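Local coordinates for 6-phospho-alpha-glucosidase (Merdibacter massiliensis, PDB 6VC6), which probably hydrolyses 6-phospho-alpha-glucosides to release glucose 6-phosphate, using NAD and a manganese ion, as family 4 glycosidases do, at residues 122-127 with 436-441. Numbering follows the deposited sequence.
Sequences SCVDMI and MWPELK. With NAD (nicotinamide-adenine-dinucleotide), chain G.
Val-124, on helix 113-136, faces the C-terminal tail 436-441, which runs extended from Trp-437 on, the CA atoms of Val-124 and Trp-437 lying 7.0 Å apart with no direct hydrogen bond between the two backbones. The apolar touch is made by one methyl branch: Val-124 CG2 sits 3.7 Å from Pro-438 CD. The same Val-124 CG2 lies 3.9 Å from Met-436 O. With CG1 anti to the backbone N (chi1 171°), CG2 is the branch presented to the tail. Tyr-398 of helix 378-400 packs against both Val-124 and Pro-438, extending this small patch. One residue on, Asp-125 splits its carboxylate between two partners. A water 2.6 Å from Asp-125 OD1 also lies 3.0 Å from Met-436 O, placed to donate to either and so able to bridge helix and tail. Asp-125 OD2 accepts the adenine amino group, NAD N6A, at 3.0 Å with an N-H...O angle of 154°. The indole of Trp-437 packs on Leu-426, Met-429 and Ile-430 of helix 419-432, and its NE1 bonds to Ala-117 O, earlier on helix 113-136. The tail thus packs at the surface against a helix of the NAD-binding, Rossmann-like domain of a family 4 glycosidase, behind the carboxylate that binds the adenine.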
loop_
_atom_site.group_PDB
_atom_site.type_symbol
_atom_site.label_atom_id
_atom_site.label_comp_id
_atom_site.label_asym_id
_atom_site.label_seq_id
_atom_site.Cartn_x
_atom_site.Cartn_y
_atom_site.Cartn_z
ATOM N N SER A 122 -3.945 -12.002 3.102
ATOM C CA SER A 122 -4.414 -10.757 3.700
ATOM C C SER A 122 -5.927 -10.763 3.882
ATOM O O SER A 122 -6.434 -10.232 4.876
ATOM C CB SER A 122 -3.976 -9.569 2.844
ATOM O OG SER A 122 -2.569 -9.412 2.881
ATOM N N CYS A 123 -6.662 -11.359 2.938
ATOM C CA CYS A 123 -8.114 -11.442 3.075
ATOM C C CYS A 123 -8.510 -12.134 4.373
ATOM O O CYS A 123 -9.416 -11.677 5.079
ATOM C CB CYS A 123 -8.718 -12.181 1.880
ATOM S SG CYS A 123 -8.754 -11.242 0.342
ATOM N N VAL A 124 -7.835 -13.236 4.704
ATOM C CA VAL A 124 -8.162 -13.983 5.914
ATOM C C VAL A 124 -7.839 -13.159 7.155
ATOM O O VAL A 124 -8.662 -13.032 8.069
ATOM C CB VAL A 124 -7.419 -15.331 5.923
ATOM C CG1 VAL A 124 -7.574 -16.018 7.271
ATOM C CG2 VAL A 124 -7.925 -16.224 4.799
ATOM N N ASP A 125 -6.639 -12.576 7.202
ATOM C CA ASP A 125 -6.184 -11.909 8.416
ATOM C C ASP A 125 -6.778 -10.513 8.577
ATOM O O ASP A 125 -6.980 -10.064 9.712
ATOM C CB ASP A 125 -4.656 -11.836 8.432
ATOM C CG ASP A 125 -4.012 -13.150 8.835
ATOM O OD1 ASP A 125 -4.703 -14.190 8.802
ATOM O OD2 ASP A 125 -2.813 -13.143 9.183
HETATM N N MSE A 126 -7.036 -9.808 7.488
HETATM C CA MSE A 126 -7.628 -8.485 7.575
HETATM C C MSE A 126 -9.067 -8.538 8.047
HETATM O O MSE A 126 -9.431 -7.746 8.905
HETATM C CB MSE A 126 -7.563 -7.726 6.260
HETATM C CG MSE A 126 -6.206 -7.130 5.918
HETATM SE SE MSE A 126 -5.604 -5.715 7.119
HETATM C CE MSE A 126 -7.052 -4.446 6.900
ATOM N N ILE A 127 -9.879 -9.438 7.512
ATOM C CA ILE A 127 -11.274 -9.575 7.918
ATOM C C ILE A 127 -11.366 -10.036 9.368
ATOM O O ILE A 127 -12.228 -9.577 10.129
ATOM C CB ILE A 127 -12.010 -10.530 6.959
ATOM C CG1 ILE A 127 -12.215 -9.848 5.603
ATOM C CG2 ILE A 127 -13.339 -10.980 7.548
ATOM C CD1 ILE A 127 -12.798 -10.746 4.544
HETATM N N MSE A 436 -2.657 -20.713 5.921
HETATM C CA MSE A 436 -2.818 -19.264 5.852
HETATM C C MSE A 436 -3.841 -18.832 4.803
HETATM O O MSE A 436 -4.265 -17.676 4.778
HETATM C CB MSE A 436 -1.471 -18.601 5.565
HETATM C CG MSE A 436 -0.452 -18.768 6.681
HETATM SE SE MSE A 436 1.386 -18.599 6.054
HETATM C CE MSE A 436 1.593 -20.354 5.241
ATOM N N TRP A 437 -4.225 -19.756 3.941
ATOM C CA TRP A 437 -5.198 -19.516 2.890
ATOM C C TRP A 437 -6.567 -20.032 3.302
ATOM O O TRP A 437 -6.685 -20.861 4.208
ATOM C CB TRP A 437 -4.766 -20.213 1.595
ATOM C CG TRP A 437 -3.909 -19.388 0.692
ATOM C CD1 TRP A 437 -3.180 -18.283 1.029
ATOM C CD2 TRP A 437 -3.688 -19.604 -0.706
ATOM N NE1 TRP A 437 -2.519 -17.801 -0.074
ATOM C CE2 TRP A 437 -2.815 -18.593 -1.152
ATOM C CE3 TRP A 437 -4.145 -20.554 -1.624
ATOM C CZ2 TRP A 437 -2.390 -18.507 -2.475
ATOM C CZ3 TRP A 437 -3.723 -20.466 -2.936
ATOM C CH2 TRP A 437 -2.855 -19.449 -3.350
ATOM N N PRO A 438 -7.633 -19.563 2.659
ATOM C CA PRO A 438 -8.911 -20.269 2.764
ATOM C C PRO A 438 -8.840 -21.582 2.002
ATOM O O PRO A 438 -8.005 -21.771 1.115
ATOM C CB PRO A 438 -9.911 -19.301 2.122
ATOM C CG PRO A 438 -9.086 -18.516 1.158
ATOM C CD PRO A 438 -7.740 -18.357 1.816
ATOM N N GLU A 439 -9.721 -22.506 2.371
ATOM C CA GLU A 439 -9.796 -23.768 1.651
ATOM C C GLU A 439 -10.255 -23.517 0.221
ATOM O O GLU A 439 -11.111 -22.665 -0.033
ATOM C CB GLU A 439 -10.749 -24.734 2.351
ATOM C CG GLU A 439 -10.152 -26.106 2.631
ATOM C CD GLU A 439 -11.193 -27.102 3.105
ATOM O OE1 GLU A 439 -12.071 -27.475 2.301
ATOM O OE2 GLU A 439 -11.143 -27.511 4.281
ATOM N N LEU A 440 -9.667 -24.248 -0.721
ATOM C CA LEU A 440 -10.000 -24.130 -2.139
ATOM C C LEU A 440 -10.403 -25.512 -2.637
ATOM O O LEU A 440 -9.545 -26.359 -2.905
ATOM C CB LEU A 440 -8.827 -23.564 -2.936
ATOM C CG LEU A 440 -8.400 -22.131 -2.605
ATOM C CD1 LEU A 440 -7.279 -21.679 -3.528
ATOM C CD2 LEU A 440 -9.584 -21.180 -2.688
ATOM N N LYS A 441 -11.707 -25.739 -2.760
ATOM C CA LYS A 441 -12.223 -27.033 -3.189
ATOM C C LYS A 441 -13.092 -26.894 -4.434
ATOM O O LYS A 441 -13.142 -25.831 -5.052
ATOM C CB LYS A 441 -13.020 -27.690 -2.061
ATOM C CG LYS A 441 -12.177 -28.097 -0.865
ATOM C CD LYS A 441 -10.951 -28.884 -1.300
ATOM C CE LYS A 441 -10.379 -29.700 -0.153
ATOM N NZ LYS A 441 -9.406 -30.717 -0.634
HETATM P PA NAD G . 6.987 -6.586 8.243
HETATM O O1A NAD G . 8.279 -5.909 8.633
HETATM O O2A NAD G . 6.928 -8.090 8.130
HETATM O O5B NAD G . 5.838 -6.118 9.266
HETATM C C5B NAD G . 4.610 -6.834 9.352
HETATM C C4B NAD G . 4.169 -6.911 10.804
HETATM O O4B NAD G . 2.776 -7.223 10.874
HETATM C C3B NAD G . 4.920 -8.012 11.533
HETATM O O3B NAD G . 5.488 -7.488 12.736
HETATM C C2B NAD G . 3.872 -9.047 11.879
HETATM O O2B NAD G . 4.107 -9.592 13.179
HETATM C C1B NAD G . 2.577 -8.255 11.840
HETATM N N9A NAD G . 1.416 -9.110 11.489
HETATM C C8A NAD G . 1.370 -10.067 10.543
HETATM N N7A NAD G . 0.145 -10.654 10.505
HETATM C C5A NAD G . -0.614 -10.068 11.450
HETATM C C6A NAD G . -2.003 -10.203 11.949
HETATM N N6A NAD G . -2.856 -11.110 11.415
HETATM N N1A NAD G . -2.392 -9.389 12.957
HETATM C C2A NAD G . -1.558 -8.482 13.499
HETATM N N3A NAD G . -0.288 -8.307 13.097
HETATM C C4A NAD G . 0.232 -9.056 12.098
HETATM O O3 NAD G . 6.455 -5.956 6.860
HETATM P PN NAD G . 6.887 -4.495 6.348
HETATM O O1N NAD G . 7.904 -4.659 5.244
HETATM O O2N NAD G . 7.178 -3.605 7.534
HETATM O O5D NAD G . 5.502 -4.020 5.687
HETATM C C5D NAD G . 4.442 -3.539 6.511
HETATM C C4D NAD G . 3.173 -3.483 5.673
HETATM O O4D NAD G . 3.005 -2.172 5.128
HETATM C C3D NAD G . 3.265 -4.447 4.500
HETATM O O3D NAD G . 2.049 -5.194 4.415
HETATM C C2D NAD G . 3.372 -3.559 3.282
HETATM O O2D NAD G . 2.722 -4.146 2.154
HETATM C C1D NAD G . 2.655 -2.307 3.751
HETATM N N1N NAD G . 3.011 -1.128 2.965
HETATM C C2N NAD G . 2.049 -0.591 2.215
HETATM C C3N NAD G . 2.288 0.528 1.437
HETATM C C7N NAD G . 1.170 1.088 0.611
HETATM O O7N NAD G . 1.417 1.913 -0.252
HETATM N N7N NAD G . -0.069 0.653 0.839
HETATM C C4N NAD G . 3.551 1.105 1.451
HETATM C C5N NAD G . 4.541 0.525 2.238
HETATM C C6N NAD G . 4.242 -0.601 3.001
HETATM O O HOH W 1 -3.595 -15.797 7.066
#